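Local coordinates for putative ATP-grasp superfamily protein (Archaeoglobus fulgidus, PDB 3DF7) that is of unknown function but, as a putative member of the ATP-grasp superfamily, probably binds ATP and a metal ion, at residues S128-L132 with S152-P156; P78-F82 with P140-C144; E121-P125 with Q239-I243. All blocks are in the same frame, centred on the assembly; numbering follows the deposited sequence.

Contact 1. Residues S128-L132 with S152-P156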
ATOM      1  N   SER A 128     -14.843 -16.297   6.886  1.00 11.37           N
ATOM      2  CA  SER A 128     -16.291 -16.473   6.907  1.00 11.14           C
ATOM      3  C   SER A 128     -17.013 -15.172   7.240  1.00 11.46           C
ATOM      4  O   SER A 128     -16.386 -14.183   7.615  1.00 11.88           O
ATOM      5  CB  SER A 128     -16.655 -17.546   7.941  1.00 11.48           C
ATOM      6  OG  SER A 128     -18.051 -17.782   7.971  1.00 12.09           O
ATOM      7  N   LEU A 129     -18.335 -15.175   7.089  1.00 11.69           N
ATOM      8  CA  LEU A 129     -19.135 -13.996   7.400  1.00 12.12           C
ATOM      9  C   LEU A 129     -19.750 -14.180   8.789  1.00 12.47           C
ATOM     10  O   LEU A 129     -20.490 -13.327   9.284  1.00 13.82           O
ATOM     11  CB  LEU A 129     -20.231 -13.801   6.346  1.00 11.24           C
ATOM     12  CG  LEU A 129     -19.736 -13.448   4.936  1.00 12.16           C
ATOM     13  CD1 LEU A 129     -20.893 -13.443   3.950  1.00 11.12           C
ATOM     14  CD2 LEU A 129     -19.065 -12.079   4.967  1.00 12.19           C
ATOM     15  N   ARG A 130     -19.432 -15.314   9.403  1.00 14.13           N
ATOM     16  CA  ARG A 130     -19.912 -15.647  10.737  1.00 14.48           C
ATOM     17  C   ARG A 130     -18.747 -16.212  11.547  1.00 13.21           C
ATOM     18  O   ARG A 130     -17.699 -16.526  10.991  1.00 12.73           O
ATOM     19  CB  ARG A 130     -21.061 -16.656  10.636  1.00 17.28           C
ATOM     20  CG  ARG A 130     -22.361 -16.006  10.177  1.00 22.47           C
ATOM     21  CD  ARG A 130     -23.514 -16.981  10.094  1.00 29.45           C
ATOM     22  NE  ARG A 130     -24.766 -16.290   9.787  1.00 32.91           N
ATOM     23  CZ  ARG A 130     -25.924 -16.904   9.571  1.00 34.30           C
ATOM     24  NH1 ARG A 130     -25.991 -18.227   9.627  1.00 36.10           N
ATOM     25  NH2 ARG A 130     -27.016 -16.198   9.307  1.00 35.33           N
ATOM     26  N   PRO A 131     -18.908 -16.339  12.875  1.00 13.90           N
ATOM     27  CA  PRO A 131     -17.823 -16.872  13.705  1.00 12.69           C
ATOM     28  C   PRO A 131     -17.249 -18.189  13.192  1.00 13.78           C
ATOM     29  O   PRO A 131     -17.973 -19.022  12.646  1.00 13.68           O
ATOM     30  CB  PRO A 131     -18.483 -17.016  15.073  1.00 14.20           C
ATOM     31  CG  PRO A 131     -19.438 -15.852  15.091  1.00 12.52           C
ATOM     32  CD  PRO A 131     -20.057 -15.943  13.710  1.00 12.72           C
ATOM     33  N   LEU A 132     -15.942 -18.359  13.358  1.00 14.77           N
ATOM     34  CA  LEU A 132     -15.257 -19.576  12.937  1.00 14.91           C
ATOM     35  C   LEU A 132     -14.966 -20.420  14.172  1.00 16.32           C
ATOM     36  O   LEU A 132     -14.924 -19.899  15.285  1.00 16.21           O
ATOM     37  CB  LEU A 132     -13.939 -19.234  12.241  1.00 14.28           C
ATOM     38  CG  LEU A 132     -14.022 -18.576  10.863  1.00 14.66           C
ATOM     39  CD1 LEU A 132     -12.673 -17.981  10.479  1.00 13.91           C
ATOM     40  CD2 LEU A 132     -14.470 -19.613   9.842  1.00 13.31           C
ATOM     41  N   SER A 152     -13.326 -10.999  18.808  1.00 19.08           N
ATOM     42  CA  SER A 152     -14.741 -10.740  19.023  1.00 19.48           C
ATOM     43  C   SER A 152     -15.492 -12.060  18.955  1.00 20.88           C
ATOM     44  O   SER A 152     -15.203 -12.899  18.104  1.00 19.82           O
ATOM     45  CB  SER A 152     -15.273  -9.783  17.956  1.00 20.29           C
ATOM     46  OG  SER A 152     -16.653  -9.521  18.144  1.00 22.37           O
ATOM     47  N   ASP A 153     -16.446 -12.251  19.856  1.00 21.73           N
ATOM     48  CA  ASP A 153     -17.214 -13.486  19.858  1.00 23.77           C
ATOM     49  C   ASP A 153     -18.160 -13.520  18.667  1.00 23.38           C
ATOM     50  O   ASP A 153     -18.426 -14.582  18.112  1.00 23.77           O
ATOM     51  CB  ASP A 153     -18.003 -13.617  21.160  1.00 28.09           C
ATOM     52  CG  ASP A 153     -17.106 -13.646  22.379  1.00 31.15           C
ATOM     53  OD1 ASP A 153     -16.428 -12.632  22.644  1.00 34.74           O
ATOM     54  OD2 ASP A 153     -17.070 -14.686  23.066  1.00 35.53           O
ATOM     55  N   GLU A 154     -18.658 -12.354  18.268  1.00 22.06           N
ATOM     56  CA  GLU A 154     -19.576 -12.275  17.136  1.00 22.28           C
ATOM     57  C   GLU A 154     -18.987 -11.479  15.977  1.00 19.88           C
ATOM     58  O   GLU A 154     -18.022 -10.735  16.142  1.00 20.49           O
ATOM     59  CB  GLU A 154     -20.895 -11.633  17.571  1.00 24.17           C
ATOM     60  CG  GLU A 154     -21.652 -12.413  18.636  1.00 29.39           C
ATOM     61  CD  GLU A 154     -21.995 -13.825  18.193  1.00 33.17           C
ATOM     62  OE1 GLU A 154     -22.606 -13.986  17.117  1.00 35.57           O
ATOM     63  OE2 GLU A 154     -21.655 -14.778  18.926  1.00 36.44           O
ATOM     64  N   VAL A 155     -19.572 -11.650  14.797  1.00 17.87           N
ATOM     65  CA  VAL A 155     -19.122 -10.926  13.619  1.00 17.71           C
ATOM     66  C   VAL A 155     -20.160  -9.855  13.298  1.00 17.58           C
ATOM     67  O   VAL A 155     -21.266 -10.162  12.856  1.00 15.06           O
ATOM     68  CB  VAL A 155     -18.986 -11.852  12.393  1.00 19.30           C
ATOM     69  CG1 VAL A 155     -18.492 -11.046  11.193  1.00 18.06           C
ATOM     70  CG2 VAL A 155     -18.031 -13.000  12.707  1.00 18.62           C
ATOM     71  N   PRO A 156     -19.821  -8.579  13.524  1.00 18.45           N
ATOM     72  CA  PRO A 156     -20.791  -7.521  13.229  1.00 19.97           C
ATOM     73  C   PRO A 156     -21.026  -7.370  11.727  1.00 21.62           C
ATOM     74  O   PRO A 156     -20.188  -7.773  10.916  1.00 20.06           O
ATOM     75  CB  PRO A 156     -20.145  -6.283  13.843  1.00 20.70           C
ATOM     76  CG  PRO A 156     -18.689  -6.555  13.674  1.00 22.05           C
ATOM     77  CD  PRO A 156     -18.574  -8.015  14.068  1.00 18.27           C
TER

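Contact 2. Residues P78-F82 with P140-C144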
ATOM      1  N   PRO A  78      -7.040   5.137   0.686  1.00 10.83           N
ATOM      2  CA  PRO A  78      -7.496   3.954   1.418  1.00 10.79           C
ATOM      3  C   PRO A  78      -8.590   3.193   0.664  1.00 11.17           C
ATOM      4  O   PRO A  78      -9.386   3.785  -0.069  1.00 10.23           O
ATOM      5  CB  PRO A  78      -7.976   4.534   2.751  1.00 11.87           C
ATOM      6  CG  PRO A  78      -8.328   5.962   2.417  1.00 15.97           C
ATOM      7  CD  PRO A  78      -7.224   6.362   1.483  1.00 10.27           C
ATOM      8  N   GLU A  79      -8.611   1.874   0.820  1.00 11.93           N
ATOM      9  CA  GLU A  79      -9.631   1.067   0.160  1.00 12.28           C
ATOM     10  C   GLU A  79     -10.980   1.317   0.833  1.00 13.24           C
ATOM     11  O   GLU A  79     -12.037   1.146   0.222  1.00 13.90           O
ATOM     12  CB  GLU A  79      -9.274  -0.420   0.243  1.00 12.72           C
ATOM     13  CG  GLU A  79      -8.123  -0.827  -0.669  1.00 13.25           C
ATOM     14  CD  GLU A  79      -6.752  -0.727  -0.011  1.00 13.22           C
ATOM     15  OE1 GLU A  79      -6.589   0.026   0.973  1.00 12.13           O
ATOM     16  OE2 GLU A  79      -5.824  -1.401  -0.503  1.00 16.15           O
ATOM     17  N   ASP A  80     -10.918   1.736   2.095  1.00 14.73           N
ATOM     18  CA  ASP A  80     -12.093   2.017   2.923  1.00 14.80           C
ATOM     19  C   ASP A  80     -13.289   2.574   2.173  1.00 15.02           C
ATOM     20  O   ASP A  80     -13.173   3.559   1.445  1.00 13.03           O
ATOM     21  CB  ASP A  80     -11.725   2.999   4.039  1.00 17.07           C
ATOM     22  CG  ASP A  80     -10.689   2.440   4.987  1.00 20.38           C
ATOM     23  OD1 ASP A  80      -9.640   1.966   4.506  1.00 19.20           O
ATOM     24  OD2 ASP A  80     -10.925   2.481   6.213  1.00 24.27           O
ATOM     25  N   ASP A  81     -14.440   1.940   2.381  1.00 14.38           N
ATOM     26  CA  ASP A  81     -15.694   2.349   1.756  1.00 16.12           C
ATOM     27  C   ASP A  81     -15.580   2.561   0.250  1.00 15.41           C
ATOM     28  O   ASP A  81     -16.262   3.414  -0.319  1.00 15.05           O
ATOM     29  CB  ASP A  81     -16.222   3.627   2.413  1.00 18.17           C
ATOM     30  CG  ASP A  81     -16.443   3.466   3.904  1.00 22.53           C
ATOM     31  OD1 ASP A  81     -17.052   2.452   4.314  1.00 23.02           O
ATOM     32  OD2 ASP A  81     -16.015   4.359   4.669  1.00 23.37           O
ATOM     33  N   PHE A  82     -14.716   1.775  -0.386  1.00 13.29           N
ATOM     34  CA  PHE A  82     -14.510   1.841  -1.828  1.00 12.61           C
ATOM     35  C   PHE A  82     -14.008   3.193  -2.332  1.00 11.25           C
ATOM     36  O   PHE A  82     -14.274   3.577  -3.467  1.00 10.69           O
ATOM     37  CB  PHE A  82     -15.807   1.455  -2.543  1.00 13.27           C
ATOM     38  CG  PHE A  82     -16.194   0.019  -2.339  1.00 13.15           C
ATOM     39  CD1 PHE A  82     -15.487  -0.997  -2.972  1.00 13.51           C
ATOM     40  CD2 PHE A  82     -17.222  -0.323  -1.467  1.00 14.37           C
ATOM     41  CE1 PHE A  82     -15.794  -2.340  -2.734  1.00 15.08           C
ATOM     42  CE2 PHE A  82     -17.536  -1.662  -1.222  1.00 14.79           C
ATOM     43  CZ  PHE A  82     -16.816  -2.671  -1.860  1.00 16.04           C
ATOM     44  N   PRO A 140     -13.123  -5.279   9.244  1.00 13.28           N
ATOM     45  CA  PRO A 140     -14.079  -4.710   8.289  1.00 12.95           C
ATOM     46  C   PRO A 140     -13.856  -5.281   6.893  1.00 13.36           C
ATOM     47  O   PRO A 140     -12.713  -5.488   6.487  1.00 13.47           O
ATOM     48  CB  PRO A 140     -13.779  -3.212   8.350  1.00 13.05           C
ATOM     49  CG  PRO A 140     -13.249  -3.021   9.745  1.00 14.50           C
ATOM     50  CD  PRO A 140     -12.336  -4.215   9.894  1.00 14.38           C
ATOM     51  N   ARG A 141     -14.938  -5.545   6.165  1.00 13.15           N
ATOM     52  CA  ARG A 141     -14.812  -6.081   4.812  1.00 16.49           C
ATOM     53  C   ARG A 141     -13.989  -5.134   3.946  1.00 18.48           C
ATOM     54  O   ARG A 141     -13.237  -5.574   3.083  1.00 17.56           O
ATOM     55  CB  ARG A 141     -16.194  -6.315   4.185  1.00 16.51           C
ATOM     56  CG  ARG A 141     -16.866  -7.606   4.649  1.00 19.50           C
ATOM     57  CD  ARG A 141     -18.219  -7.851   3.970  1.00 19.26           C
ATOM     58  NE  ARG A 141     -18.119  -8.062   2.525  1.00 18.46           N
ATOM     59  CZ  ARG A 141     -19.116  -8.521   1.770  1.00 18.67           C
ATOM     60  NH1 ARG A 141     -20.286  -8.820   2.321  1.00 17.44           N
ATOM     61  NH2 ARG A 141     -18.950  -8.683   0.468  1.00 16.94           N
ATOM     62  N   THR A 142     -14.125  -3.832   4.185  1.00 22.26           N
ATOM     63  CA  THR A 142     -13.363  -2.840   3.429  1.00 25.86           C
ATOM     64  C   THR A 142     -12.640  -1.947   4.433  1.00 28.62           C
ATOM     65  O   THR A 142     -13.271  -1.282   5.250  1.00 30.89           O
ATOM     66  CB  THR A 142     -14.268  -1.949   2.552  1.00 25.41           C
ATOM     67  OG1 THR A 142     -14.712  -0.819   3.314  1.00 24.52           O
ATOM     68  CG2 THR A 142     -15.479  -2.734   2.063  1.00 26.49           C
ATOM     69  N   ALA A 143     -11.315  -1.942   4.371  1.00 30.86           N
ATOM     70  CA  ALA A 143     -10.511  -1.137   5.282  1.00 33.25           C
ATOM     71  C   ALA A 143      -9.045  -1.393   5.006  1.00 35.03           C
ATOM     72  O   ALA A 143      -8.642  -2.534   4.783  1.00 35.98           O
ATOM     73  CB  ALA A 143     -10.842  -1.492   6.731  1.00 32.58           C
ATOM     74  N   CYS A 144      -8.242  -0.334   5.027  1.00 36.70           N
ATOM     75  CA  CYS A 144      -6.815  -0.469   4.765  1.00 39.43           C
ATOM     76  C   CYS A 144      -6.082  -0.959   6.012  1.00 38.52           C
ATOM     77  O   CYS A 144      -6.481  -1.950   6.627  1.00 38.77           O
ATOM     78  CB  CYS A 144      -6.240   0.868   4.320  1.00 41.57           C
ATOM     79  SG  CYS A 144      -6.460   2.163   5.540  1.00 50.51           S
TER
HETATM   80  O   HOH W   1     -13.549   0.476   7.004  1.00 36.51           O

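Contact 3. Residues E121-P125 with Q239-I243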
ATOM      1  N   GLU A 121      -6.766 -20.756  -5.438  1.00 17.03           N
ATOM      2  CA  GLU A 121      -5.550 -20.491  -6.200  1.00 17.94           C
ATOM      3  C   GLU A 121      -4.285 -20.280  -5.375  1.00 16.17           C
ATOM      4  O   GLU A 121      -3.176 -20.424  -5.890  1.00 15.88           O
ATOM      5  CB  GLU A 121      -5.786 -19.271  -7.080  1.00 21.18           C
ATOM      6  CG  GLU A 121      -6.941 -19.444  -8.044  1.00 28.09           C
ATOM      7  CD  GLU A 121      -6.514 -20.100  -9.337  1.00 32.11           C
ATOM      8  OE1 GLU A 121      -5.642 -20.999  -9.298  1.00 34.73           O
ATOM      9  OE2 GLU A 121      -7.056 -19.716 -10.393  1.00 35.70           O
ATOM     10  N   VAL A 122      -4.449 -19.923  -4.107  1.00 13.22           N
ATOM     11  CA  VAL A 122      -3.306 -19.689  -3.232  1.00 12.43           C
ATOM     12  C   VAL A 122      -3.738 -19.885  -1.783  1.00 12.30           C
ATOM     13  O   VAL A 122      -4.922 -19.793  -1.463  1.00  9.84           O
ATOM     14  CB  VAL A 122      -2.745 -18.255  -3.428  1.00 14.42           C
ATOM     15  CG1 VAL A 122      -3.765 -17.229  -2.966  1.00 12.55           C
ATOM     16  CG2 VAL A 122      -1.428 -18.094  -2.675  1.00 14.14           C
ATOM     17  N   GLN A 123      -2.783 -20.169  -0.906  1.00 10.09           N
ATOM     18  CA  GLN A 123      -3.116 -20.393   0.491  1.00 11.16           C
ATOM     19  C   GLN A 123      -3.600 -19.137   1.199  1.00 10.94           C
ATOM     20  O   GLN A 123      -2.902 -18.123   1.224  1.00 10.86           O
ATOM     21  CB  GLN A 123      -1.908 -20.951   1.242  1.00 11.01           C
ATOM     22  CG  GLN A 123      -2.222 -21.321   2.681  1.00 14.27           C
ATOM     23  CD  GLN A 123      -3.189 -22.483   2.779  1.00 16.69           C
ATOM     24  OE1 GLN A 123      -2.908 -23.580   2.287  1.00 14.90           O
ATOM     25  NE2 GLN A 123      -4.338 -22.249   3.409  1.00 15.82           N
ATOM     26  N   VAL A 124      -4.804 -19.210   1.765  1.00 10.05           N
ATOM     27  CA  VAL A 124      -5.377 -18.098   2.518  1.00  9.64           C
ATOM     28  C   VAL A 124      -5.944 -18.665   3.816  1.00 10.07           C
ATOM     29  O   VAL A 124      -6.195 -19.865   3.924  1.00  9.61           O
ATOM     30  CB  VAL A 124      -6.523 -17.383   1.748  1.00 10.20           C
ATOM     31  CG1 VAL A 124      -5.996 -16.801   0.448  1.00  8.71           C
ATOM     32  CG2 VAL A 124      -7.668 -18.356   1.488  1.00 10.69           C
ATOM     33  N   PRO A 125      -6.134 -17.815   4.829  1.00 10.25           N
ATOM     34  CA  PRO A 125      -6.678 -18.330   6.086  1.00 11.89           C
ATOM     35  C   PRO A 125      -8.182 -18.576   5.976  1.00 13.17           C
ATOM     36  O   PRO A 125      -8.849 -18.001   5.111  1.00 13.41           O
ATOM     37  CB  PRO A 125      -6.337 -17.227   7.085  1.00 13.50           C
ATOM     38  CG  PRO A 125      -6.398 -15.990   6.254  1.00 16.02           C
ATOM     39  CD  PRO A 125      -5.741 -16.398   4.951  1.00 10.83           C
ATOM     40  N   GLN A 239       4.054 -22.031   6.357  1.00 12.14           N
ATOM     41  CA  GLN A 239       3.999 -21.756   4.924  1.00 11.06           C
ATOM     42  C   GLN A 239       3.409 -20.361   4.742  1.00 10.68           C
ATOM     43  O   GLN A 239       2.881 -19.776   5.690  1.00 10.67           O
ATOM     44  CB  GLN A 239       3.102 -22.778   4.207  1.00 10.48           C
ATOM     45  CG  GLN A 239       1.616 -22.665   4.558  1.00 10.81           C
ATOM     46  CD  GLN A 239       0.720 -23.582   3.721  1.00 13.13           C
ATOM     47  OE1 GLN A 239       0.658 -23.467   2.492  1.00 14.70           O
ATOM     48  NE2 GLN A 239       0.011 -24.486   4.391  1.00 13.61           N
ATOM     49  N   PRO A 240       3.502 -19.802   3.527  1.00 10.50           N
ATOM     50  CA  PRO A 240       2.940 -18.465   3.317  1.00  9.55           C
ATOM     51  C   PRO A 240       1.418 -18.478   3.242  1.00 10.16           C
ATOM     52  O   PRO A 240       0.833 -19.295   2.532  1.00  8.87           O
ATOM     53  CB  PRO A 240       3.550 -18.028   1.984  1.00 10.09           C
ATOM     54  CG  PRO A 240       4.831 -18.812   1.911  1.00 11.54           C
ATOM     55  CD  PRO A 240       4.406 -20.165   2.423  1.00 10.13           C
ATOM     56  N   TYR A 241       0.797 -17.567   3.987  1.00  8.38           N
ATOM     57  CA  TYR A 241      -0.649 -17.388   3.991  1.00  9.48           C
ATOM     58  C   TYR A 241      -0.888 -15.960   3.492  1.00  8.61           C
ATOM     59  O   TYR A 241      -0.360 -15.005   4.072  1.00  8.98           O
ATOM     60  CB  TYR A 241      -1.220 -17.510   5.406  1.00  8.59           C
ATOM     61  CG  TYR A 241      -1.522 -18.917   5.860  1.00 10.68           C
ATOM     62  CD1 TYR A 241      -2.830 -19.400   5.867  1.00 11.30           C
ATOM     63  CD2 TYR A 241      -0.505 -19.761   6.300  1.00 11.69           C
ATOM     64  CE1 TYR A 241      -3.118 -20.689   6.305  1.00 11.62           C
ATOM     65  CE2 TYR A 241      -0.781 -21.053   6.737  1.00 12.85           C
ATOM     66  CZ  TYR A 241      -2.090 -21.509   6.738  1.00 12.60           C
ATOM     67  OH  TYR A 241      -2.372 -22.778   7.175  1.00 15.26           O
ATOM     68  N   VAL A 242      -1.655 -15.821   2.415  1.00  8.25           N
ATOM     69  CA  VAL A 242      -1.962 -14.507   1.858  1.00  7.64           C
ATOM     70  C   VAL A 242      -3.142 -13.914   2.618  1.00  7.00           C
ATOM     71  O   VAL A 242      -4.235 -14.489   2.654  1.00  7.53           O
ATOM     72  CB  VAL A 242      -2.303 -14.601   0.356  1.00  7.35           C
ATOM     73  CG1 VAL A 242      -2.769 -13.255  -0.168  1.00  6.16           C
ATOM     74  CG2 VAL A 242      -1.075 -15.056  -0.419  1.00  8.66           C
ATOM     75  N   ILE A 243      -2.908 -12.753   3.219  1.00  7.51           N
ATOM     76  CA  ILE A 243      -3.912 -12.071   4.026  1.00  8.52           C
ATOM     77  C   ILE A 243      -4.622 -10.918   3.321  1.00  9.95           C
ATOM     78  O   ILE A 243      -5.828 -10.718   3.490  1.00 10.72           O
ATOM     79  CB  ILE A 243      -3.264 -11.486   5.303  1.00  9.07           C
ATOM     80  CG1 ILE A 243      -2.357 -12.533   5.959  1.00 11.58           C
ATOM     81  CG2 ILE A 243      -4.350 -11.020   6.270  1.00 13.72           C
ATOM     82  CD1 ILE A 243      -3.080 -13.788   6.400  1.00 10.22           C
TER

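Contact 1. Residues S128-L132 with S152-P156
Beside the small three-stranded antiparallel sheet (127-128, 159-163 and 136-140), Pro131 meets Val155 where the loop leaving strand 127-128 passes the loop leading into strand 159-163. The two loops run almost exactly antiparallel, 174° apart, yet they meet through side chains packing on backbone instead of through paired amides. Val155 and Pro131 carry most of the contact. The CB bond of Val155 points at the other loop. CG1, lying opposite the backbone N (chi1 -179°), comes to 3.6 Å from Leu129 O. CG2, opposite the carbonyl carbon, settles against the Arg130-Pro131 peptide, 3.5 Å from Pro131 N, and touches the proline ring at CD, 3.7 Å away. The rest of the Pro131 ring reaches the other way along the neighbouring loop: its CG lies 3.4 Å from Asp153 O. Glu154 starts out pointing away, but the bend at its chi2 (-59°) swings the carboxylate back, and OE1 ends within 4.2 Å of Pro131 CG.

Each loop also holds its own shape with a serine. Ser128 OG accepts the Arg130 N-H at 3.2 Å in a nearly straight bond, an ST turn that sets the chain just ahead of the proline. In the facing loop Ser152 OG donates to a lone pair of Glu154 O at 2.7 Å, in the carbonyl plane. Pro131 also rests on Phe136 and Val155 on Ala161, so this largely solvent-facing pair of loops is tied to two strands of the small antiparallel sheet within the ATP-grasp domain.

Contact 2. Residues P78-F82 with P140-C144
Asp80 and Cys144 bring together the turn before helix 83-92 and the loop following strand 136-140. Asp80 OD1 takes the Cys144 N-H at 2.7 Å; the donor comes to the syn side of the carboxylate, 32° out of its plane, and the bond is bent (143°). The other oxygen, OD2, accepts a weak bond from a water that also donates to Thr142 O. A second direct bond runs the opposite way: Asp81 N donates to Thr142 OG1 at 2.9 Å. With chi1 at 88°, that hydroxyl sits between the backbone N and the carbonyl carbon, while CG2 is sent toward the Phe82 ring, 4.0 Å from CE2. Glu79 OE1 packs on Cys144 CB at 3.5 Å, but its polar partner is Arg248, in a salt bridge. Lys111 NZ serves the carbonyls of Pro140 and Ala143. Replacing Asp80 by an alanine is likely to leave the Cys144 amide without this acceptor, the loop freer to move and the water without its weak second partner. Residues 145-148, just after Cys144, are not modelled, which suggests mobility. This position, between strands 136-140 and 159-163 and facing the pre-ATP-grasp domain, is consistent with the flexible glycine-rich nucleotide loop of ATP-grasp proteins.

Contact 3. Residues E121-P125 with Q239-I243
Gln123 lies over the ring of Tyr241, its CG 3.8 Å from the centroid and 14° off the normal, a CH-pi contact on one face. Extending opposite its own backbone N (chi1 -175°) and then bending at chi2, the glutamine runs alongside the tyrosine. Its amide plane is tilted against the ring, with NE2 3.5 Å from Tyr241 CE1. The same NE2 donates to Val124 O from above that carbonyl's plane, fastening the amide back onto its own loop, while Pro125 N lies in the plane of the ring at its edge. Both segments belong to the ATP-grasp domain. Strand 240-246 is an outermost strand of the large antiparallel sheet, and the 122-125 part runs about 75° from the direction of 239-243 instead of extending the sheet. One backbone bond joins the two: Val242 N donates to Gln123 O at 2.9 Å, almost straight. Val242 makes further contacts through its side chain and its carbonyl. Its CG2 meets Val122 CG2 at 3.8 Å. Val242 O lies 3.3 Å from Pro125 CD, and Val124 CG1 approaches it too. Pro125 CG reaches on to Ile243 CD1, 4.0 Å away, and Val242 also touches Val232 and Ile234 of the adjoining strand 228-236.

Along the chain the six segments come in the order 78-82, 121-125, 128-132, 140-144, 152-156 and 239-243. Contact 1 therefore falls within the span bridged by contact 3, whereas contact 2 interlocks with both. Their centres are spaced fairly evenly, 18 Å between contacts 1 and 2 and 20 Å for the other two pairs. The small three-stranded sheet links them: contact 1 joins two of its flanking loops, contact 2 ties the end of its strand 136-140 to the pre-ATP-grasp region, and contact 3 fixes the chain entering its strand 127-128 to the edge of the eight-stranded sheet. The small sheet is thus connected to both larger parts of the protein.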